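Local atomic coordinates of transketolase (Campylobacter jejuni, PDB entry 3L84), a protein that belongs to the transketolase family, whose members join two thiamine diphosphate-binding domains of parallel-sheet fold to a C-terminal domain. Residues K314-L317 with E318-L321; A130-A133 with Q134-G138; L299-A302 with K303-K307; I104-L107 with G108-I111; A395-N398 with N399-R403. One frame throughout, in Å; residues are numbered along the deposited sequence. Where two conformers were deposited one is given.

Contact 1: K314-L317 with E318-L321; sequences KELL and ERLL. With ACT (acetate ion), chain D.
The Arg319 guanidinium lies over the Leu316 backbone, with NH2 3.6 Å from Leu316 CA on one face, while water 1 sits at its edge in the plane of the group. Both residues lie on the alpha helix 314-321, three residues apart. The Glu315 carboxylate stands almost upright to the guanidinium, the planes 81° apart, and its OE1 stays 4.2 Å from Arg319 NH1, beyond a salt bridge. Two waters bridge the pair from either side: water 2 donates to Glu315 OE1 and accepts from NH1, and water 1 repeats the link with a weak bond to OE1. The bend at chi3 (-62°) folds the arginine back over the helix, and its NE forms a salt bridge with Glu356. On another side Leu316 CG meets Leu320 CD1 and Leu317 CG meets Leu321 CD1, one turn on in each case; Leu317 also packs on Leu56 and Ile406. At the helix start an acetate ion, probably from the crystallisation liquor, accepts bonds from two backbone amides. Lys314 NZ, which also bonds to the carbonyls of Glu309 and Ser311, adds a weak bond to this ion. The bond from Glu315 N to acetate O is 3.0 Å long and 168° at the hydrogen.

Contact 2: A130-A133 with Q134-G138; sequences AKKA and QNLLG
Four consecutive i to i+4 hydrogen bonds, from Gln134 N to Ala130 O through Leu137 N to Ala133 O, carry the backbone through the last turns of helix 118-137. This is an alpha-helical C-terminus closed by a glycine: Gly138 takes a positive phi of 95°, while its N still bonds to Gln134 O at 2.8 Å. Along one side Lys131 and Gln134 run side by side and point the same way, the aliphatic CD of the lysine 3.8 Å from Gln134 OE1 in the conformer modelled here, one of two. In that conformer water 3 joins their polar ends, accepting from Lys131 NZ and donating to Gln134 OE1. The same ammonium forms a salt bridge with Asp173. Lys132 starts with CG opposite its backbone N (chi1 -176°) and then bends at chi2, which brings its chain alongside Asn135 and slants its CE across Leu136 CG at 4.2 Å. Its NZ goes on to the carbonyls of Val380 and Gly382, tying this helix to the loop ahead of strand 384-386. Ala133 and Ala130 rest against Tyr404 of helix 391-404. Leu137 follows the final turn closely, with its CB 3.3 Å from Ala133 O.

Contact 3: L299-A302 with K303-K307; sequences LEEA and KWKDK
Glu301 and Lys305 form a surface contact one turn apart on helix 293-310, at the periphery of the chain, and water rather than a direct salt bridge connects their charges. Glu301 OE2 and Lys305 NZ remain 4.5 Å apart. Water 4 spans them, donating to OE2 at 2.7 Å and accepting from NZ at 3.1 Å. The two chains slant past one another: the glutamate is fully extended, with chi1 at -179° directing its carboxylate along the helix toward the next turn, whereas the lysine bends at chi3 to bring NZ back to the water. Between them OE2 comes 4.1 Å from the methylene CD of Lys305. The carboxylate is gripped from outside as well, OE1 by Asn49 ND2 and OE2 by Asn52 ND2, so both oxygens are engaged and the group's rotation should be well fixed.

The framework is a regular alpha helix, and its i to i+4 bonds run from Lys303 N to Leu299 O through Asp306 N to Ala302 O; Lys305 N to Glu301 O is the shortest of the four, at 2.8 Å. Trp304 turns to the buried side. Its indole edge, near the ring plane, has Glu301 O beside it, its NE1 bonds to Leu141 O, and its ring meets Trp55 edge to face. That tryptophan pair joins the helix to the loop between helix 30-42 and strand 60-63. On the exposed side, the Lys303 methylenes lie along the preceding turn, CG 3.4 Å from Leu299 O, and Asp306 CG lies 3.3 Å from Ala302 O.

Contact 4: I104-L107 with G108-I111; sequences ISTL and GVEI
Ile104 and Thr106 pack against Val109 on the inner side of this loop, whereas Leu107 at the corner lies exposed. In the close part, Ile104 sends its CG2 methyl to Ile111 CA at 3.6 Å and to Val109 O at 3.8 Å, so one branch bridges the backbone of the returning chain. Its CG1 branch stands in the crowded position between backbone N and carbonyl carbon (chi1 64°), which leaves CG2 to make this contact. Thr106 crosses Val109 at a slant, its CB 3.9 Å from Val109 CG2. The threonine hydroxyl bonds to Lys97 O, and the side chain touches Leu83 and Pro99; Val109 in turn packs on Pro102.

The looser part is polar and wet. Water 5 lies in the mouth of the loop and donates to two carbonyls, Ile104 O at 2.8 Å and Val109 O at 2.7 Å, linking the two arms of the loop, whose oxygens cannot bond to each other. At the corner, Leu107 makes its nearest side-chain approach only to the adjoining Gly108 N, although it also reaches Pro53. The Glu110 carboxylate points off to a salt bridge with Arg58.

A single backbone bond closes the bend, Val109 N to Thr106 O, 3.1 Å and 163° at the hydrogen. Gly108 occupies the third position with phi 103°, a positive-phi position that suits glycine. With Leu107 in the polyproline region at the second position, this makes a type II beta turn from Thr106 to Val109.

Contact 5: A395-N398 with N399-R403; sequences AAIN and NAFAR
Ile397 and Phe401 supply the main apolar contact of this buried helical segment, lying side by side and pointing the same way, with the isoleucine CG2 methyl 3.6 Å from Phe401 CE1. A chi1 of -77° sets CG1 beside the backbone N and leaves CG2 anti to that nitrogen. The ring also meets Phe407 edge to face and touches Pro409 of strand 408-414.

A polar atom also borders the ring: Ile397 O lies at its edge, in plane, 3.5 Å from Phe401 CD1. The Asn398 amide crosses the phenyl obliquely, their planes 81° apart.

Backbone bonds of the i to i+4 kind make this an alpha helix, part of helix 391-404 in the pyrimidine-binding domain of the transketolase fold. Phe401 N to Ile397 O is 3.0 Å long and 159° at the hydrogen, whereas Ala400 N to Ala396 O is stretched to 3.3 Å and weak. The small Ala396 and Ala400 face helix 118-137, meeting Ala121 and Phe126 respectively.

Among polar side chains, Asn399 is held at both ends of its buried amide, OD1 by His435 ND1 and ND2 by Ala424 O of helix 418-431. Its CG folds back over the preceding turn to within 3.3 Å of Ala395 O.

Contacts 1, 2 and 3 cluster on one side of the chain: contact 1 touches both others, through Leu316 CD2 to Leu136 O at 3.4 Å and Leu317 CD2 to Trp304 CH2 at 4.3 Å, whereas contacts 2 and 3 stay about 6 Å apart at their nearest atoms. Contacts 4 and 5 meet across the two thiamine diphosphate-binding-fold regions, where Arg403 NE probably bonds to Glu110 O at 2.9 Å and Ile111 CD1 packs near Ala400 N. Contact 2 comes within about 5 Å of contact 5 at the nearest atoms without touching, yet Tyr404, next after contact 5, reaches the alanines of contact 2. The acetate ion belongs to contact 1 alone.

Contact 1: K314-L317 with E318-L321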
loop_
_atom_site.group_PDB
_atom_site.type_symbol
_atom_site.label_atom_id
_atom_site.label_comp_id
_atom_site.label_asym_id
_atom_site.label_seq_id
_atom_site.Cartn_x
_atom_site.Cartn_y
_atom_site.Cartn_z
ATOM N N LYS A 314 31.418 -3.807 25.987
ATOM C CA LYS A 314 30.797 -5.057 26.458
ATOM C C LYS A 314 29.495 -4.854 27.210
ATOM O O LYS A 314 28.515 -5.570 26.969
ATOM C CB LYS A 314 31.748 -5.881 27.348
ATOM C CG LYS A 314 32.892 -6.506 26.636
ATOM C CD LYS A 314 33.761 -7.338 27.600
ATOM C CE LYS A 314 34.537 -6.506 28.616
ATOM N NZ LYS A 314 35.644 -5.730 27.982
ATOM N N GLU A 315 29.496 -3.927 28.159
ATOM C CA GLU A 315 28.306 -3.687 28.970
ATOM C C GLU A 315 27.204 -3.084 28.107
ATOM O O GLU A 315 26.047 -3.436 28.262
ATOM C CB GLU A 315 28.608 -2.784 30.180
ATOM C CG GLU A 315 29.487 -3.443 31.271
ATOM C CD GLU A 315 29.510 -2.681 32.609
ATOM O OE1 GLU A 315 28.593 -1.859 32.898
ATOM O OE2 GLU A 315 30.439 -2.953 33.394
ATOM N N LEU A 316 27.569 -2.185 27.197
ATOM C CA LEU A 316 26.568 -1.617 26.295
ATOM C C LEU A 316 25.909 -2.719 25.456
ATOM O O LEU A 316 24.697 -2.759 25.359
ATOM C CB LEU A 316 27.216 -0.582 25.377
ATOM C CG LEU A 316 26.343 -0.064 24.232
ATOM C CD1 LEU A 316 25.033 0.528 24.749
ATOM C CD2 LEU A 316 27.092 0.928 23.370
ATOM N N LEU A 317 26.702 -3.601 24.863
ATOM C CA LEU A 317 26.141 -4.651 24.041
ATOM C C LEU A 317 25.206 -5.513 24.895
ATOM O O LEU A 317 24.125 -5.845 24.451
ATOM C CB LEU A 317 27.224 -5.462 23.336
ATOM C CG LEU A 317 26.693 -6.626 22.498
ATOM C CD1 LEU A 317 25.701 -6.152 21.459
ATOM C CD2 LEU A 317 27.856 -7.394 21.838
ATOM N N GLU A 318 25.603 -5.830 26.125
ATOM C CA GLU A 318 24.725 -6.613 26.985
ATOM C C GLU A 318 23.407 -5.918 27.297
ATOM O O GLU A 318 22.366 -6.579 27.334
ATOM C CB GLU A 318 25.452 -7.084 28.253
ATOM C CG GLU A 318 26.353 -8.292 27.966
ATOM C CD GLU A 318 25.519 -9.552 27.587
ATOM O OE1 GLU A 318 25.683 -10.109 26.482
ATOM O OE2 GLU A 318 24.650 -9.965 28.389
ATOM N N ARG A 319 23.433 -4.601 27.514
ATOM C CA ARG A 319 22.181 -3.865 27.702
ATOM C C ARG A 319 21.316 -3.895 26.458
ATOM O O ARG A 319 20.088 -3.996 26.559
ATOM C CB ARG A 319 22.449 -2.425 28.124
ATOM C CG ARG A 319 23.103 -2.282 29.494
ATOM C CD ARG A 319 23.095 -0.855 29.991
ATOM N NE ARG A 319 23.843 0.067 29.143
ATOM C CZ ARG A 319 25.134 0.326 29.245
ATOM N NH1 ARG A 319 25.908 -0.301 30.136
ATOM N NH2 ARG A 319 25.708 1.210 28.427
ATOM N N LEU A 320 21.925 -3.773 25.280
ATOM C CA LEU A 320 21.163 -3.790 24.048
ATOM C C LEU A 320 20.508 -5.143 23.807
ATOM O O LEU A 320 19.404 -5.238 23.286
ATOM C CB LEU A 320 22.065 -3.431 22.870
ATOM C CG LEU A 320 22.563 -2.013 22.801
ATOM C CD1 LEU A 320 23.706 -1.913 21.830
ATOM C CD2 LEU A 320 21.442 -1.043 22.441
ATOM N N LEU A 321 21.203 -6.208 24.204
ATOM C CA LEU A 321 20.701 -7.569 23.995
ATOM C C LEU A 321 19.675 -7.956 25.067
ATOM O O LEU A 321 18.892 -8.855 24.832
ATOM C CB LEU A 321 21.855 -8.581 24.012
ATOM C CG LEU A 321 22.832 -8.473 22.829
ATOM C CD1 LEU A 321 24.004 -9.384 23.090
ATOM C CD2 LEU A 321 22.157 -8.852 21.531
HETATM C C ACT D . 33.013 -3.048 29.206
HETATM O O ACT D . 31.922 -2.398 29.061
HETATM O OXT ACT D . 33.708 -3.184 28.157
HETATM C CH3 ACT D . 33.399 -3.721 30.500
HETATM O O HOH W 1 25.255 -2.386 32.209
HETATM O O HOH W 2 28.573 0.614 31.037
#

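Contact 2: A130-A133 with Q134-G138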
loop_
_atom_site.group_PDB
_atom_site.type_symbol
_atom_site.label_atom_id
_atom_site.label_comp_id
_atom_site.label_asym_id
_atom_site.label_seq_id
_atom_site.Cartn_x
_atom_site.Cartn_y
_atom_site.Cartn_z
ATOM N N ALA A 130 23.299 -1.530 10.437
ATOM C CA ALA A 130 24.706 -1.816 10.646
ATOM C C ALA A 130 25.488 -0.507 10.844
ATOM O O ALA A 130 26.378 -0.445 11.692
ATOM C CB ALA A 130 25.259 -2.571 9.449
ATOM N N LYS A 131 25.189 0.529 10.056
ATOM C CA LYS A 131 25.824 1.810 10.315
ATOM C C LYS A 131 25.533 2.360 11.707
ATOM O O LYS A 131 26.446 2.909 12.362
ATOM C CB LYS A 131 25.447 2.841 9.251
ATOM C CG LYS A 131 26.064 2.573 7.888
ATOM C CD LYS A 131 27.579 2.590 7.846
ATOM C CE LYS A 131 28.123 2.468 6.419
ATOM N NZ LYS A 131 29.599 2.622 6.364
ATOM N N LYS A 132 24.295 2.203 12.195
ATOM C CA LYS A 132 23.993 2.642 13.535
ATOM C C LYS A 132 24.685 1.763 14.574
ATOM O O LYS A 132 25.215 2.270 15.590
ATOM C CB LYS A 132 22.488 2.676 13.781
ATOM C CG LYS A 132 22.093 3.222 15.159
ATOM C CD LYS A 132 22.605 4.657 15.378
ATOM C CE LYS A 132 22.309 5.198 16.770
ATOM N NZ LYS A 132 22.898 6.546 16.987
ATOM N N ALA A 133 24.742 0.465 14.328
ATOM C CA ALA A 133 25.453 -0.441 15.223
ATOM C C ALA A 133 26.937 -0.053 15.300
ATOM O O ALA A 133 27.552 -0.109 16.375
ATOM C CB ALA A 133 25.294 -1.901 14.753
ATOM N N GLN A 134 27.522 0.338 14.168
ATOM C CA GLN A 134 28.925 0.782 14.104
ATOM C C GLN A 134 29.088 2.078 14.929
ATOM O O GLN A 134 30.075 2.264 15.648
ATOM C CB GLN A 134 29.335 1.028 12.638
ATOM C CG GLN A 134 30.820 1.194 12.376
ATOM C CD GLN A 134 31.112 1.614 10.949
ATOM O OE1 GLN A 134 30.415 1.218 10.012
ATOM N NE2 GLN A 134 32.148 2.408 10.772
ATOM N N ASN A 135 28.117 2.977 14.822
ATOM C CA ASN A 135 28.123 4.194 15.652
ATOM C C ASN A 135 28.127 3.864 17.142
ATOM O O ASN A 135 28.835 4.500 17.925
ATOM C CB ASN A 135 26.909 5.077 15.325
ATOM C CG ASN A 135 26.787 6.274 16.249
ATOM O OD1 ASN A 135 27.573 7.224 16.132
ATOM N ND2 ASN A 135 25.858 6.212 17.169
ATOM N N LEU A 136 27.323 2.889 17.557
ATOM C CA LEU A 136 27.217 2.541 18.960
ATOM C C LEU A 136 28.380 1.702 19.480
ATOM O O LEU A 136 28.858 1.932 20.597
ATOM C CB LEU A 136 25.916 1.765 19.169
ATOM C CG LEU A 136 24.623 2.559 19.021
ATOM C CD1 LEU A 136 23.444 1.603 19.176
ATOM C CD2 LEU A 136 24.529 3.699 20.041
ATOM N N LEU A 137 28.825 0.727 18.689
ATOM C CA LEU A 137 29.779 -0.294 19.143
ATOM C C LEU A 137 31.198 -0.146 18.598
ATOM O O LEU A 137 32.120 -0.807 19.094
ATOM C CB LEU A 137 29.268 -1.690 18.756
ATOM C CG LEU A 137 27.914 -2.036 19.340
ATOM C CD1 LEU A 137 27.382 -3.348 18.767
ATOM C CD2 LEU A 137 27.949 -2.083 20.879
ATOM N N GLY A 138 31.379 0.708 17.600
ATOM C CA GLY A 138 32.660 0.944 16.966
ATOM C C GLY A 138 32.906 0.146 15.719
ATOM O O GLY A 138 32.406 -0.973 15.562
HETATM O O HOH W 3 30.501 -0.083 7.523
#

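Contact 3: L299-A302 with K303-K307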
loop_
_atom_site.group_PDB
_atom_site.type_symbol
_atom_site.label_atom_id
_atom_site.label_comp_id
_atom_site.label_asym_id
_atom_site.label_seq_id
_atom_site.Cartn_x
_atom_site.Cartn_y
_atom_site.Cartn_z
ATOM N N LEU A 299 35.929 -19.893 13.207
ATOM C CA LEU A 299 37.139 -19.090 13.414
ATOM C C LEU A 299 36.840 -17.582 13.291
ATOM O O LEU A 299 37.327 -16.781 14.079
ATOM C CB LEU A 299 38.218 -19.445 12.385
ATOM C CG LEU A 299 39.430 -20.328 12.636
ATOM C CD1 LEU A 299 39.667 -20.733 14.118
ATOM C CD2 LEU A 299 39.532 -21.526 11.656
ATOM N N GLU A 300 36.035 -17.177 12.314
ATOM C CA GLU A 300 35.697 -15.756 12.185
ATOM C C GLU A 300 34.964 -15.255 13.406
ATOM O O GLU A 300 35.266 -14.191 13.928
ATOM C CB GLU A 300 34.875 -15.496 10.942
ATOM C CG GLU A 300 35.656 -15.638 9.647
ATOM C CD GLU A 300 36.463 -14.398 9.264
ATOM O OE1 GLU A 300 36.496 -13.401 10.018
ATOM O OE2 GLU A 300 37.055 -14.423 8.160
ATOM N N GLU A 301 34.002 -16.022 13.899
ATOM C CA GLU A 301 33.288 -15.563 15.075
ATOM C C GLU A 301 34.188 -15.545 16.324
ATOM O O GLU A 301 34.105 -14.625 17.147
ATOM C CB GLU A 301 32.032 -16.417 15.345
ATOM C CG GLU A 301 31.288 -15.890 16.571
ATOM C CD GLU A 301 29.972 -16.610 16.895
ATOM O OE1 GLU A 301 29.560 -17.514 16.147
ATOM O OE2 GLU A 301 29.379 -16.284 17.929
ATOM N N ALA A 302 35.096 -16.506 16.433
ATOM C CA ALA A 302 36.030 -16.554 17.556
ATOM C C ALA A 302 36.908 -15.321 17.611
ATOM O O ALA A 302 37.075 -14.707 18.660
ATOM C CB ALA A 302 36.886 -17.802 17.469
ATOM N N LYS A 303 37.415 -14.910 16.452
ATOM C CA LYS A 303 38.244 -13.697 16.322
ATOM C C LYS A 303 37.428 -12.485 16.727
ATOM O O LYS A 303 37.938 -11.566 17.408
ATOM C CB LYS A 303 38.780 -13.543 14.867
ATOM C CG LYS A 303 39.835 -14.590 14.476
ATOM C CD LYS A 303 40.259 -14.426 13.011
ATOM C CE LYS A 303 41.211 -15.538 12.544
ATOM N NZ LYS A 303 41.674 -15.273 11.134
ATOM N N TRP A 304 36.161 -12.459 16.322
ATOM C CA TRP A 304 35.303 -11.341 16.649
ATOM C C TRP A 304 35.009 -11.268 18.151
ATOM O O TRP A 304 35.057 -10.213 18.764
ATOM C CB TRP A 304 34.002 -11.422 15.848
ATOM C CG TRP A 304 33.107 -10.255 16.107
ATOM C CD1 TRP A 304 33.191 -9.057 15.525
ATOM C CD2 TRP A 304 32.045 -10.171 17.079
ATOM N NE1 TRP A 304 32.238 -8.217 16.033
ATOM C CE2 TRP A 304 31.512 -8.880 16.980
ATOM C CE3 TRP A 304 31.489 -11.071 17.998
ATOM C CZ2 TRP A 304 30.439 -8.444 17.777
ATOM C CZ3 TRP A 304 30.389 -10.645 18.779
ATOM C CH2 TRP A 304 29.890 -9.346 18.656
ATOM N N LYS A 305 34.754 -12.409 18.770
ATOM C CA LYS A 305 34.527 -12.459 20.195
ATOM C C LYS A 305 35.752 -11.950 20.965
ATOM O O LYS A 305 35.630 -11.285 22.012
ATOM C CB LYS A 305 34.117 -13.871 20.627
ATOM C CG LYS A 305 32.706 -14.221 20.185
ATOM C CD LYS A 305 32.191 -15.469 20.863
ATOM C CE LYS A 305 32.872 -16.694 20.474
ATOM N NZ LYS A 305 32.130 -17.798 21.214
ATOM N N ASP A 306 36.946 -12.196 20.453
ATOM C CA ASP A 306 38.160 -11.664 21.088
ATOM C C ASP A 306 38.209 -10.143 21.001
ATOM O O ASP A 306 38.620 -9.480 21.921
ATOM C CB ASP A 306 39.420 -12.293 20.441
ATOM C CG ASP A 306 39.532 -13.785 20.693
ATOM O OD1 ASP A 306 38.957 -14.278 21.699
ATOM O OD2 ASP A 306 40.233 -14.485 19.920
ATOM N N LYS A 307 37.771 -9.578 19.875
ATOM C CA LYS A 307 37.670 -8.108 19.776
ATOM C C LYS A 307 36.654 -7.563 20.735
ATOM O O LYS A 307 36.893 -6.521 21.354
ATOM C CB LYS A 307 37.316 -7.682 18.343
ATOM C CG LYS A 307 38.437 -7.986 17.320
ATOM C CD LYS A 307 38.101 -7.423 15.938
ATOM C CE LYS A 307 38.820 -6.127 15.656
ATOM N NZ LYS A 307 38.429 -5.489 14.330
HETATM O O HOH W 4 29.169 -17.538 20.336
#

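Contact 4: I104-L107 with G108-I111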
loop_
_atom_site.group_PDB
_atom_site.type_symbol
_atom_site.label_atom_id
_atom_site.label_comp_id
_atom_site.label_asym_id
_atom_site.label_seq_id
_atom_site.Cartn_x
_atom_site.Cartn_y
_atom_site.Cartn_z
ATOM N N ILE A 104 11.484 -16.810 8.691
ATOM C CA ILE A 104 12.576 -16.747 9.664
ATOM C C ILE A 104 12.600 -17.904 10.653
ATOM O O ILE A 104 13.592 -18.113 11.323
ATOM C CB ILE A 104 12.639 -15.391 10.392
ATOM C CG1 ILE A 104 11.391 -15.138 11.237
ATOM C CG2 ILE A 104 12.901 -14.251 9.357
ATOM C CD1 ILE A 104 11.658 -14.040 12.320
ATOM N N SER A 105 11.528 -18.696 10.721
ATOM C CA SER A 105 11.578 -19.910 11.505
ATOM C C SER A 105 12.566 -20.925 10.953
ATOM O O SER A 105 13.023 -21.822 11.690
ATOM C CB SER A 105 10.177 -20.499 11.606
ATOM O OG SER A 105 9.561 -20.639 10.347
ATOM N N THR A 106 12.955 -20.802 9.686
ATOM C CA THR A 106 14.064 -21.578 9.149
ATOM C C THR A 106 15.351 -20.859 9.497
ATOM O O THR A 106 15.662 -19.791 9.025
ATOM C CB THR A 106 13.938 -21.742 7.645
ATOM O OG1 THR A 106 12.663 -22.361 7.338
ATOM C CG2 THR A 106 15.094 -22.568 7.059
ATOM N N LEU A 107 16.159 -21.490 10.327
ATOM C CA LEU A 107 17.445 -20.910 10.740
ATOM C C LEU A 107 18.357 -20.611 9.567
ATOM O O LEU A 107 18.506 -21.424 8.629
ATOM C CB LEU A 107 18.168 -21.874 11.692
ATOM C CG LEU A 107 17.798 -21.675 13.163
ATOM C CD1 LEU A 107 18.848 -20.815 13.865
ATOM C CD2 LEU A 107 16.400 -21.100 13.415
ATOM N N GLY A 108 18.917 -19.405 9.579
ATOM C CA GLY A 108 19.706 -18.942 8.477
ATOM C C GLY A 108 18.988 -17.960 7.574
ATOM O O GLY A 108 19.619 -17.248 6.832
ATOM N N VAL A 109 17.649 -17.917 7.605
ATOM C CA VAL A 109 16.893 -16.977 6.796
ATOM C C VAL A 109 16.878 -15.629 7.522
ATOM O O VAL A 109 16.385 -15.505 8.649
ATOM C CB VAL A 109 15.471 -17.472 6.564
ATOM C CG1 VAL A 109 14.631 -16.362 5.946
ATOM C CG2 VAL A 109 15.468 -18.729 5.675
ATOM N N GLU A 110 17.404 -14.595 6.892
ATOM C CA GLU A 110 17.565 -13.328 7.575
ATOM C C GLU A 110 16.259 -12.596 7.803
ATOM O O GLU A 110 16.086 -11.918 8.818
ATOM C CB GLU A 110 18.542 -12.423 6.811
ATOM C CG GLU A 110 20.009 -12.913 6.856
ATOM C CD GLU A 110 20.664 -12.834 8.214
ATOM O OE1 GLU A 110 20.109 -12.165 9.115
ATOM O OE2 GLU A 110 21.748 -13.441 8.343
ATOM N N ILE A 111 15.382 -12.680 6.833
ATOM C CA ILE A 111 14.128 -11.927 6.851
ATOM C C ILE A 111 13.191 -12.613 5.896
ATOM O O ILE A 111 13.633 -13.220 4.925
ATOM C CB ILE A 111 14.396 -10.433 6.528
ATOM C CG1 ILE A 111 13.166 -9.551 6.799
ATOM C CG2 ILE A 111 14.831 -10.242 5.088
ATOM C CD1 ILE A 111 13.529 -8.114 7.150
HETATM O O HOH W 5 16.080 -16.852 10.975
#

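Contact 5: A395-N398 with N399-R403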
loop_
_atom_site.group_PDB
_atom_site.type_symbol
_atom_site.label_atom_id
_atom_site.label_comp_id
_atom_site.label_asym_id
_atom_site.label_seq_id
_atom_site.Cartn_x
_atom_site.Cartn_y
_atom_site.Cartn_z
ATOM N N ALA A 395 8.786 1.344 6.558
ATOM C CA ALA A 395 8.380 0.138 7.295
ATOM C C ALA A 395 9.262 -1.073 6.964
ATOM O O ALA A 395 9.596 -1.843 7.862
ATOM C CB ALA A 395 6.895 -0.160 7.011
ATOM N N ALA A 396 9.625 -1.285 5.713
ATOM C CA ALA A 396 10.483 -2.403 5.321
ATOM C C ALA A 396 11.888 -2.239 5.903
ATOM O O ALA A 396 12.533 -3.214 6.321
ATOM C CB ALA A 396 10.507 -2.566 3.786
ATOM N N ILE A 397 12.388 -1.022 5.946
ATOM C CA ILE A 397 13.703 -0.741 6.578
ATOM C C ILE A 397 13.646 -1.051 8.062
ATOM O O ILE A 397 14.537 -1.714 8.606
ATOM C CB ILE A 397 14.106 0.744 6.349
ATOM C CG1 ILE A 397 14.621 0.927 4.929
ATOM C CG2 ILE A 397 15.122 1.254 7.401
ATOM C CD1 ILE A 397 14.674 2.350 4.398
ATOM N N ASN A 398 12.576 -0.617 8.727
ATOM C CA ASN A 398 12.458 -0.873 10.154
ATOM C C ASN A 398 12.185 -2.335 10.468
ATOM O O ASN A 398 12.597 -2.819 11.527
ATOM C CB ASN A 398 11.416 0.054 10.765
ATOM C CG ASN A 398 11.962 1.414 11.140
ATOM O OD1 ASN A 398 11.138 2.366 11.395
ATOM N ND2 ASN A 398 13.232 1.542 11.243
ATOM N N ASN A 399 11.588 -3.093 9.537
ATOM C CA ASN A 399 11.516 -4.551 9.712
ATOM C C ASN A 399 12.918 -5.135 9.839
ATOM O O ASN A 399 13.160 -6.027 10.652
ATOM C CB ASN A 399 10.779 -5.209 8.552
ATOM C CG ASN A 399 9.299 -5.014 8.566
ATOM O OD1 ASN A 399 8.703 -4.612 9.558
ATOM N ND2 ASN A 399 8.670 -5.321 7.423
ATOM N N ALA A 400 13.857 -4.621 9.051
ATOM C CA ALA A 400 15.229 -5.051 9.135
ATOM C C ALA A 400 15.927 -4.550 10.402
ATOM O O ALA A 400 16.681 -5.318 11.000
ATOM C CB ALA A 400 16.001 -4.610 7.855
ATOM N N PHE A 401 15.693 -3.316 10.821
ATOM C CA PHE A 401 16.206 -2.864 12.113
ATOM C C PHE A 401 15.772 -3.830 13.196
ATOM O O PHE A 401 16.545 -4.147 14.104
ATOM C CB PHE A 401 15.747 -1.441 12.489
ATOM C CG PHE A 401 16.626 -0.318 11.989
ATOM C CD1 PHE A 401 16.527 0.178 10.714
ATOM C CD2 PHE A 401 17.578 0.234 12.847
ATOM C CE1 PHE A 401 17.343 1.215 10.286
ATOM C CE2 PHE A 401 18.400 1.280 12.423
ATOM C CZ PHE A 401 18.271 1.775 11.155
ATOM N N ALA A 402 14.519 -4.258 13.183
ATOM C CA ALA A 402 14.007 -5.169 14.197
ATOM C C ALA A 402 14.656 -6.557 14.161
ATOM O O ALA A 402 14.701 -7.243 15.187
ATOM C CB ALA A 402 12.474 -5.283 14.051
ATOM N N ARG A 403 15.137 -6.968 12.990
ATOM C CA ARG A 403 15.828 -8.235 12.828
ATOM C C ARG A 403 17.315 -8.123 13.048
ATOM O O ARG A 403 17.968 -9.171 13.189
ATOM C CB ARG A 403 15.556 -8.833 11.428
ATOM C CG ARG A 403 14.147 -9.367 11.257
ATOM C CD ARG A 403 13.958 -10.665 11.996
ATOM N NE ARG A 403 14.770 -11.747 11.431
ATOM C CZ ARG A 403 15.140 -12.865 12.044
ATOM N NH1 ARG A 403 14.853 -13.092 13.321
ATOM N NH2 ARG A 403 15.827 -13.766 11.355
#